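Probable thioesterase (Thermus thermophilus, PDB 1Z54) probably hydrolyses fatty acyl-CoA thioesters and is a hotdog-fold member of the 4-hydroxybenzoyl-CoA thioesterase family. Local coordinates at residues A[27-32]-A[89-94]; A[48-53]-A[120-125]; A[79-84]-A[104-109]. One frame throughout, in Å; residues are numbered along the deposited sequence.

How the contacts relate
The three contacts tie central helix, sheet and C-terminal helix of a hotdog fold together from the core outward. Their segments come along the chain in the order 27-32, 48-53, 79-84, 89-94, 104-109 and 120-125, so contact 1 interlocks with both others, while contact 3 falls within contact 2. All three reach one antiparallel sheet. Contact 1 packs helix 24-39 on strand 86-95, and contact 3 spans that same strand from its two neighbours, with centres about 14 Å apart. Contact 2 joins the start of strand 52-63, outermost of the sheet within this chain, to helix 120-129, its centre about 21 Å from that of contact 1. Segments 27-32 and 48-53 also border a neighbouring subunit.

Contact 1 of 3, residues A[27-32]-A[89-94]; sequences VYLEAA and FRYRVE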
loop_
_atom_site.group_PDB
_atom_site.type_symbol
_atom_site.label_atom_id
_atom_site.label_comp_id
_atom_site.label_asym_id
_atom_site.label_seq_id
_atom_site.Cartn_x
_atom_site.Cartn_y
_atom_site.Cartn_z
ATOM N N VAL A 27 -3.193 -5.545 7.166
ATOM C CA VAL A 27 -1.738 -5.548 7.219
ATOM C C VAL A 27 -1.297 -5.575 8.690
ATOM O O VAL A 27 -0.347 -6.278 9.048
ATOM C CB VAL A 27 -1.149 -4.311 6.497
ATOM C CG1 VAL A 27 0.344 -4.209 6.751
ATOM C CG2 VAL A 27 -1.401 -4.431 4.987
ATOM N N TYR A 28 -1.993 -4.814 9.532
ATOM C CA TYR A 28 -1.695 -4.786 10.966
ATOM C C TYR A 28 -1.933 -6.185 11.531
ATOM O O TYR A 28 -1.160 -6.666 12.356
ATOM C CB TYR A 28 -2.609 -3.802 11.694
ATOM C CG TYR A 28 -2.346 -2.335 11.441
ATOM C CD1 TYR A 28 -3.192 -1.366 11.988
ATOM C CD2 TYR A 28 -1.255 -1.902 10.685
ATOM C CE1 TYR A 28 -2.967 -0.014 11.792
ATOM C CE2 TYR A 28 -1.019 -0.537 10.484
ATOM C CZ TYR A 28 -1.884 0.402 11.048
ATOM O OH TYR A 28 -1.670 1.765 10.913
ATOM N N LEU A 29 -3.005 -6.838 11.087
ATOM C CA LEU A 29 -3.305 -8.196 11.545
ATOM C C LEU A 29 -2.187 -9.154 11.132
ATOM O O LEU A 29 -1.799 -10.039 11.894
ATOM C CB LEU A 29 -4.634 -8.697 10.956
ATOM C CG LEU A 29 -5.912 -7.942 11.358
ATOM C CD1 LEU A 29 -7.136 -8.755 10.973
ATOM C CD2 LEU A 29 -5.915 -7.694 12.864
ATOM N N GLU A 30 -1.691 -8.982 9.911
ATOM C CA GLU A 30 -0.625 -9.828 9.397
ATOM C C GLU A 30 0.649 -9.631 10.217
ATOM O O GLU A 30 1.318 -10.594 10.574
ATOM C CB GLU A 30 -0.361 -9.511 7.919
ATOM C CG GLU A 30 0.816 -10.282 7.296
ATOM C CD GLU A 30 1.025 -9.940 5.817
ATOM O OE1 GLU A 30 0.676 -10.767 4.944
ATOM O OE2 GLU A 30 1.526 -8.830 5.532
ATOM N N ALA A 31 0.978 -8.381 10.517
ATOM C CA ALA A 31 2.172 -8.092 11.303
ATOM C C ALA A 31 2.075 -8.783 12.664
ATOM O O ALA A 31 3.046 -9.390 13.124
ATOM C CB ALA A 31 2.329 -6.583 11.482
ATOM N N ALA A 32 0.900 -8.700 13.291
ATOM C CA ALA A 32 0.665 -9.314 14.597
ATOM C C ALA A 32 0.740 -10.829 14.489
ATOM O O ALA A 32 1.334 -11.492 15.339
ATOM C CB ALA A 32 -0.697 -8.898 15.136
ATOM N N PHE A 89 -6.957 -17.369 13.405
ATOM C CA PHE A 89 -6.468 -16.397 14.367
ATOM C C PHE A 89 -7.553 -15.372 14.626
ATOM O O PHE A 89 -8.326 -15.023 13.732
ATOM C CB PHE A 89 -5.224 -15.657 13.850
ATOM C CG PHE A 89 -4.020 -16.528 13.688
ATOM C CD1 PHE A 89 -3.876 -17.335 12.572
ATOM C CD2 PHE A 89 -3.034 -16.559 14.675
ATOM C CE1 PHE A 89 -2.769 -18.167 12.435
ATOM C CE2 PHE A 89 -1.924 -17.383 14.551
ATOM C CZ PHE A 89 -1.789 -18.191 13.429
ATOM N N ARG A 90 -7.608 -14.894 15.861
ATOM C CA ARG A 90 -8.568 -13.876 16.237
ATOM C C ARG A 90 -7.772 -12.716 16.798
ATOM O O ARG A 90 -6.787 -12.919 17.503
ATOM C CB ARG A 90 -9.560 -14.416 17.264
ATOM C CG ARG A 90 -10.663 -15.240 16.639
ATOM C CD ARG A 90 -11.851 -15.336 17.568
ATOM N NE ARG A 90 -13.083 -15.615 16.838
ATOM C CZ ARG A 90 -13.616 -14.807 15.924
ATOM N NH1 ARG A 90 -14.742 -15.150 15.314
ATOM N NH2 ARG A 90 -13.027 -13.657 15.620
ATOM N N TYR A 91 -8.187 -11.496 16.477
ATOM C CA TYR A 91 -7.446 -10.333 16.933
ATOM C C TYR A 91 -8.282 -9.215 17.514
ATOM O O TYR A 91 -9.455 -9.054 17.184
ATOM C CB TYR A 91 -6.648 -9.719 15.779
ATOM C CG TYR A 91 -5.999 -10.687 14.826
ATOM C CD1 TYR A 91 -6.760 -11.430 13.917
ATOM C CD2 TYR A 91 -4.612 -10.800 14.772
ATOM C CE1 TYR A 91 -6.145 -12.256 12.965
ATOM C CE2 TYR A 91 -3.992 -11.615 13.832
ATOM C CZ TYR A 91 -4.761 -12.338 12.930
ATOM O OH TYR A 91 -4.132 -13.124 11.990
ATOM N N ARG A 92 -7.635 -8.422 18.363
ATOM C CA ARG A 92 -8.250 -7.250 18.963
ATOM C C ARG A 92 -7.248 -6.125 18.778
ATOM O O ARG A 92 -6.087 -6.241 19.185
ATOM C CB ARG A 92 -8.534 -7.460 20.454
ATOM C CG ARG A 92 -9.735 -8.356 20.721
ATOM C CD ARG A 92 -10.011 -8.566 22.208
ATOM N NE ARG A 92 -10.765 -7.470 22.810
ATOM C CZ ARG A 92 -10.224 -6.351 23.273
ATOM N NH1 ARG A 92 -8.912 -6.172 23.214
ATOM N NH2 ARG A 92 -11.000 -5.405 23.793
ATOM N N VAL A 93 -7.684 -5.053 18.127
ATOM C CA VAL A 93 -6.820 -3.915 17.901
ATOM C C VAL A 93 -7.290 -2.813 18.823
ATOM O O VAL A 93 -8.407 -2.315 18.686
ATOM C CB VAL A 93 -6.907 -3.388 16.456
ATOM C CG1 VAL A 93 -5.920 -2.244 16.278
ATOM C CG2 VAL A 93 -6.622 -4.508 15.457
ATOM N N GLU A 94 -6.446 -2.427 19.767
ATOM C CA GLU A 94 -6.840 -1.380 20.680
ATOM C C GLU A 94 -5.762 -0.343 20.927
ATOM O O GLU A 94 -4.634 -0.460 20.443
ATOM C CB GLU A 94 -7.323 -1.993 22.003
ATOM C CG GLU A 94 -6.399 -3.013 22.621
ATOM C CD GLU A 94 -6.976 -3.612 23.887
ATOM O OE1 GLU A 94 -7.251 -2.856 24.834
ATOM O OE2 GLU A 94 -7.164 -4.842 23.938
#
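Leu29 on the helix and Tyr91 on the strand both carry CG beside the backbone N and anti to the carbonyl carbon (chi1 -39° for Tyr91), which sends the two side chains across one another in the space between helix and sheet. Methyl CD2 of Leu29 lies over one face of the Tyr91 ring, 4.0 Å from its centroid and 27° off the normal, a CH-pi contact. CB of Leu29 covers the same ring from 4.1 Å above its centre. At the ring's edge, Ala32 CB approaches Tyr91 CD2 at 4.4 Å. Val93, two residues along the strand, extends the apolar patch, its CG2 standing 4.2 Å from Leu29 CD2. The phenol oxygen of Tyr91 is satisfied elsewhere, by hydrogen bonds with Thr105 OG1 of the next strand and Arg33 NH1 of the same helix. Shortening Tyr91 to an alanine is likely to leave the Leu29 methyl without its ring and Thr105 and Arg33 without their shared hydroxyl. The segments run at 115° to each other, their axes approaching to 9.8 Å. Helix side chains packed on inward-facing strand residues are typical of the hotdog fold, a long central helix wrapped by an antiparallel sheet.

Contact 2 of 3, residues A[48-53]-A[120-125]; sequences EARGVF and EDIYRA
Arg50 is the first residue of 48-53 to reach helix 120-125, and it does so with the far end of its side chain, bent at chi3. Its guanidinium meets the Asp121 carboxylate end-on, NH1 and NH2 each taking a different oxygen. The straighter bond runs from Arg50 NH1 to Asp121 OD2, 3.0 Å long at 171° and close to the guanidinium plane. The shorter, from Arg50 NH2 to Asp121 OD1 at 2.7 Å, is more bent and uses the syn lone pair of OD1. The two flat groups are turned 44° against each other, so the pairing is bidentate but twisted. One guanidinium face is lined near its rim by Ile122 CD1. Gly51 follows with a positive phi, as the C-prime residue of a Schellman motif that ends helix 44-48 and turns the chain into strand 52-63. Val52 then points toward helix 120-125, and its CG1 meets Ile122 CD1 at 4.0 Å, beside Val47 and Pro119. On the helix side, Asp121 CG sits between backbone N and carbonyl carbon (chi1 68°), which also brings OD2 within a weak bond of Ile122 N. The carboxylate thus lies in the first turn of its helix, where the helix dipole probably adds to the pull of Arg50, and this surface ion pair borders a buried apolar contact just beneath it.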
loop_
_atom_site.group_PDB
_atom_site.type_symbol
_atom_site.label_atom_id
_atom_site.label_comp_id
_atom_site.label_asym_id
_atom_site.label_seq_id
_atom_site.Cartn_x
_atom_site.Cartn_y
_atom_site.Cartn_z
ATOM N N GLU A 48 8.153 -20.444 5.234
ATOM C CA GLU A 48 8.024 -20.414 3.776
ATOM C C GLU A 48 9.309 -20.893 3.096
ATOM O O GLU A 48 9.286 -21.355 1.954
ATOM C CB GLU A 48 7.689 -19.000 3.275
ATOM C CG GLU A 48 6.341 -18.454 3.732
ATOM C CD GLU A 48 5.741 -17.479 2.725
ATOM O OE1 GLU A 48 6.515 -16.731 2.083
ATOM O OE2 GLU A 48 4.496 -17.457 2.582
ATOM N N ALA A 49 10.427 -20.775 3.801
ATOM C CA ALA A 49 11.713 -21.207 3.273
ATOM C C ALA A 49 11.758 -22.733 3.190
ATOM O O ALA A 49 12.626 -23.303 2.530
ATOM C CB ALA A 49 12.847 -20.688 4.161
ATOM N N ARG A 50 10.817 -23.387 3.866
ATOM C CA ARG A 50 10.725 -24.843 3.864
ATOM C C ARG A 50 9.623 -25.247 2.896
ATOM O O ARG A 50 9.255 -26.419 2.809
ATOM C CB ARG A 50 10.362 -25.362 5.257
ATOM C CG ARG A 50 11.419 -25.155 6.314
ATOM C CD ARG A 50 10.833 -25.349 7.715
ATOM N NE ARG A 50 9.998 -26.546 7.803
ATOM C CZ ARG A 50 9.512 -27.041 8.939
ATOM N NH1 ARG A 50 8.760 -28.133 8.919
ATOM N NH2 ARG A 50 9.784 -26.448 10.094
ATOM N N GLY A 51 9.093 -24.263 2.178
ATOM C CA GLY A 51 8.019 -24.532 1.243
ATOM C C GLY A 51 6.698 -24.753 1.963
ATOM O O GLY A 51 5.870 -25.548 1.521
ATOM N N VAL A 52 6.501 -24.057 3.080
ATOM C CA VAL A 52 5.271 -24.181 3.857
ATOM C C VAL A 52 4.609 -22.805 3.935
ATOM O O VAL A 52 5.259 -21.822 4.266
ATOM C CB VAL A 52 5.562 -24.686 5.287
ATOM C CG1 VAL A 52 4.258 -24.961 6.017
ATOM C CG2 VAL A 52 6.419 -25.954 5.228
ATOM N N PHE A 53 3.315 -22.742 3.642
ATOM C CA PHE A 53 2.609 -21.462 3.658
ATOM C C PHE A 53 1.285 -21.505 4.414
ATOM O O PHE A 53 0.644 -22.549 4.514
ATOM C CB PHE A 53 2.337 -21.011 2.217
ATOM C CG PHE A 53 3.531 -21.125 1.313
ATOM C CD1 PHE A 53 4.480 -20.113 1.256
ATOM C CD2 PHE A 53 3.721 -22.268 0.543
ATOM C CE1 PHE A 53 5.612 -20.231 0.442
ATOM C CE2 PHE A 53 4.845 -22.400 -0.271
ATOM C CZ PHE A 53 5.795 -21.377 -0.323
ATOM N N GLU A 120 4.152 -31.961 10.903
ATOM C CA GLU A 120 4.229 -32.342 12.312
ATOM C C GLU A 120 4.901 -31.385 13.285
ATOM O O GLU A 120 4.296 -30.990 14.280
ATOM C CB GLU A 120 4.886 -33.715 12.436
ATOM C CG GLU A 120 4.081 -34.831 11.805
ATOM C CD GLU A 120 2.649 -34.860 12.304
ATOM O OE1 GLU A 120 2.447 -34.728 13.534
ATOM O OE2 GLU A 120 1.729 -35.019 11.469
ATOM N N ASP A 121 6.148 -31.015 13.017
ATOM C CA ASP A 121 6.858 -30.124 13.925
ATOM C C ASP A 121 6.164 -28.779 14.122
ATOM O O ASP A 121 6.210 -28.211 15.211
ATOM C CB ASP A 121 8.298 -29.896 13.451
ATOM C CG ASP A 121 8.374 -29.099 12.163
ATOM O OD1 ASP A 121 9.419 -28.454 11.930
ATOM O OD2 ASP A 121 7.404 -29.127 11.377
ATOM N N ILE A 122 5.520 -28.269 13.078
ATOM C CA ILE A 122 4.819 -26.995 13.186
ATOM C C ILE A 122 3.485 -27.197 13.908
ATOM O O ILE A 122 3.048 -26.349 14.704
ATOM C CB ILE A 122 4.550 -26.387 11.793
ATOM C CG1 ILE A 122 5.882 -26.038 11.119
ATOM C CG2 ILE A 122 3.655 -25.156 11.921
ATOM C CD1 ILE A 122 5.745 -25.538 9.673
ATOM N N TYR A 123 2.836 -28.319 13.613
ATOM C CA TYR A 123 1.559 -28.646 14.235
ATOM C C TYR A 123 1.764 -28.775 15.740
ATOM O O TYR A 123 1.024 -28.204 16.535
ATOM C CB TYR A 123 1.016 -29.965 13.675
ATOM C CG TYR A 123 -0.288 -30.393 14.316
ATOM C CD1 TYR A 123 -1.490 -29.764 13.988
ATOM C CD2 TYR A 123 -0.310 -31.390 15.294
ATOM C CE1 TYR A 123 -2.682 -30.113 14.622
ATOM C CE2 TYR A 123 -1.496 -31.747 15.931
ATOM C CZ TYR A 123 -2.676 -31.105 15.591
ATOM O OH TYR A 123 -3.846 -31.450 16.228
ATOM N N ARG A 124 2.789 -29.528 16.111
ATOM C CA ARG A 124 3.128 -29.765 17.507
ATOM C C ARG A 124 3.326 -28.458 18.283
ATOM O O ARG A 124 2.763 -28.273 19.369
ATOM C CB ARG A 124 4.394 -30.623 17.554
ATOM C CG ARG A 124 4.820 -31.110 18.917
ATOM C CD ARG A 124 5.893 -32.171 18.744
ATOM N NE ARG A 124 7.021 -31.670 17.963
ATOM C CZ ARG A 124 7.899 -32.446 17.330
ATOM N NH1 ARG A 124 8.896 -31.897 16.647
ATOM N NH2 ARG A 124 7.776 -33.766 17.369
ATOM N N ALA A 125 4.110 -27.544 17.717
ATOM C CA ALA A 125 4.378 -26.267 18.372
ATOM C C ALA A 125 3.123 -25.393 18.496
ATOM O O ALA A 125 2.885 -24.767 19.540
ATOM C CB ALA A 125 5.470 -25.518 17.615
#

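Contact 3 of 3, residues A[79-84]-A[104-109]; sequences LAELSS and FTRHLC
Glu81 and Arg106 make the direct ionic contact, and it is a long one: Glu81 OE1 stands 3.8 Å from Arg106 NH2, a salt bridge with no hydrogen bond in it. OE1 comes in at the edge of the guanidinium, near its plane, while the carboxylate as a whole is turned 43° from that plane. Glu81 reaches over with a chain extended beyond CG. Arg106 starts with CG anti to its own N (chi1 -174°) and then bends at chi2 and chi3, which swings its guanidinium round to the glutamate.

Water supplies the second link. One molecule donates to Glu81 OE2 at 3.0 Å and accepts from Arg106 NH2 at 3.3 Å, again near the guanidinium plane. Each carboxylate oxygen therefore faces the same nitrogen, OE1 directly and OE2 through the water.

Backbone bonding explains the wide spacing of the two segments, whose nearest CA atoms, those of Glu81 and Arg106, are 8.8 Å apart. Strand 86-95 runs between them and pairs with both. On one side Ala80 and Glu81 both face Leu88, forming a classic beta bulge; on the other, Thr105 bonds to Phe89.

A further ionic partner lies beyond the segments, for Arg106 NH1 forms a salt bridge with Glu58 OE2 of strand 52-63. The guanidinium is thus shared between two glutamates, and Glu58 is its stronger mate.

Taken together, the chemistry is that of a loose, hydrated ion pair bridging over an intervening strand on the sheet face turned away from helix 24-39. With little surface buried and one water bridging the pair, the attraction between Glu81 and Arg106 is probably modest and partly screened.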
loop_
_atom_site.group_PDB
_atom_site.type_symbol
_atom_site.label_atom_id
_atom_site.label_comp_id
_atom_site.label_asym_id
_atom_site.label_seq_id
_atom_site.Cartn_x
_atom_site.Cartn_y
_atom_site.Cartn_z
ATOM N N LEU A 79 -4.439 -18.025 18.712
ATOM C CA LEU A 79 -4.835 -19.063 17.781
ATOM C C LEU A 79 -6.145 -19.596 18.340
ATOM O O LEU A 79 -6.150 -20.353 19.315
ATOM C CB LEU A 79 -3.773 -20.162 17.740
ATOM C CG LEU A 79 -4.002 -21.355 16.813
ATOM C CD1 LEU A 79 -4.180 -20.872 15.384
ATOM C CD2 LEU A 79 -2.813 -22.311 16.914
ATOM N N ALA A 80 -7.254 -19.188 17.728
ATOM C CA ALA A 80 -8.576 -19.608 18.180
ATOM C C ALA A 80 -8.965 -21.013 17.721
ATOM O O ALA A 80 -9.673 -21.730 18.425
ATOM C CB ALA A 80 -9.626 -18.594 17.724
ATOM N N GLU A 81 -8.499 -21.409 16.544
ATOM C CA GLU A 81 -8.820 -22.733 16.024
ATOM C C GLU A 81 -7.607 -23.353 15.341
ATOM O O GLU A 81 -6.863 -22.672 14.634
ATOM C CB GLU A 81 -9.999 -22.642 15.041
ATOM C CG GLU A 81 -11.344 -22.329 15.700
ATOM C CD GLU A 81 -12.450 -22.037 14.695
ATOM O OE1 GLU A 81 -12.346 -22.498 13.537
ATOM O OE2 GLU A 81 -13.432 -21.356 15.066
ATOM N N LEU A 82 -7.404 -24.648 15.564
ATOM C CA LEU A 82 -6.279 -25.355 14.966
ATOM C C LEU A 82 -6.641 -26.786 14.602
ATOM O O LEU A 82 -6.960 -27.593 15.476
ATOM C CB LEU A 82 -5.087 -25.378 15.932
ATOM C CG LEU A 82 -3.907 -26.266 15.502
ATOM C CD1 LEU A 82 -3.196 -25.610 14.336
ATOM C CD2 LEU A 82 -2.942 -26.478 16.665
ATOM N N SER A 83 -6.596 -27.103 13.313
ATOM C CA SER A 83 -6.887 -28.454 12.857
ATOM C C SER A 83 -5.650 -28.941 12.115
ATOM O O SER A 83 -4.633 -28.245 12.076
ATOM C CB SER A 83 -8.094 -28.468 11.918
ATOM O OG SER A 83 -7.811 -27.786 10.704
ATOM N N SER A 84 -5.729 -30.128 11.527
ATOM C CA SER A 84 -4.592 -30.671 10.800
ATOM C C SER A 84 -4.310 -29.921 9.495
ATOM O O SER A 84 -3.174 -29.893 9.029
ATOM C CB SER A 84 -4.814 -32.160 10.509
ATOM O OG SER A 84 -6.029 -32.382 9.805
ATOM N N PHE A 104 -10.547 -11.534 12.414
ATOM C CA PHE A 104 -9.987 -12.868 12.357
ATOM C C PHE A 104 -9.491 -13.179 10.954
ATOM O O PHE A 104 -9.866 -12.523 9.984
ATOM C CB PHE A 104 -11.065 -13.889 12.746
ATOM C CG PHE A 104 -12.134 -14.060 11.699
ATOM C CD1 PHE A 104 -11.975 -14.979 10.668
ATOM C CD2 PHE A 104 -13.273 -13.255 11.710
ATOM C CE1 PHE A 104 -12.935 -15.093 9.655
ATOM C CE2 PHE A 104 -14.241 -13.358 10.705
ATOM C CZ PHE A 104 -14.073 -14.279 9.673
ATOM N N THR A 105 -8.638 -14.185 10.862
ATOM C CA THR A 105 -8.132 -14.629 9.583
ATOM C C THR A 105 -8.111 -16.141 9.628
ATOM O O THR A 105 -7.551 -16.750 10.549
ATOM C CB THR A 105 -6.703 -14.117 9.290
ATOM O OG1 THR A 105 -5.847 -14.428 10.391
ATOM C CG2 THR A 105 -6.707 -12.614 9.037
ATOM N N ARG A 106 -8.761 -16.738 8.642
ATOM C CA ARG A 106 -8.826 -18.180 8.521
ATOM C C ARG A 106 -7.740 -18.555 7.522
ATOM O O ARG A 106 -7.604 -17.916 6.479
ATOM C CB ARG A 106 -10.200 -18.588 7.985
ATOM C CG ARG A 106 -10.451 -20.074 7.936
ATOM C CD ARG A 106 -11.533 -20.442 8.934
ATOM N NE ARG A 106 -12.744 -19.647 8.733
ATOM C CZ ARG A 106 -13.749 -19.591 9.603
ATOM N NH1 ARG A 106 -14.816 -18.844 9.347
ATOM N NH2 ARG A 106 -13.686 -20.285 10.735
ATOM N N HIS A 107 -6.959 -19.580 7.841
ATOM C CA HIS A 107 -5.894 -20.008 6.944
ATOM C C HIS A 107 -5.942 -21.494 6.636
ATOM O O HIS A 107 -6.472 -22.294 7.405
ATOM C CB HIS A 107 -4.517 -19.736 7.556
ATOM C CG HIS A 107 -4.244 -18.299 7.864
ATOM N ND1 HIS A 107 -4.828 -17.639 8.923
ATOM C CD2 HIS A 107 -3.402 -17.411 7.283
ATOM C CE1 HIS A 107 -4.355 -16.407 8.985
ATOM N NE2 HIS A 107 -3.487 -16.243 8.001
ATOM N N LEU A 108 -5.378 -21.854 5.493
ATOM C CA LEU A 108 -5.245 -23.245 5.107
ATOM C C LEU A 108 -3.730 -23.373 5.107
ATOM O O LEU A 108 -3.024 -22.365 5.232
ATOM C CB LEU A 108 -5.791 -23.504 3.699
ATOM C CG LEU A 108 -7.302 -23.700 3.555
ATOM C CD1 LEU A 108 -7.609 -24.016 2.095
ATOM C CD2 LEU A 108 -7.791 -24.838 4.456
ATOM N N CYS A 109 -3.217 -24.590 4.988
ATOM C CA CYS A 109 -1.776 -24.766 4.964
ATOM C C CYS A 109 -1.376 -25.276 3.597
ATOM O O CYS A 109 -1.935 -26.253 3.099
ATOM C CB CYS A 109 -1.315 -25.749 6.044
ATOM S SG CYS A 109 0.489 -26.021 6.066
HETATM O O HOH W 1 -15.667 -21.355 13.111
#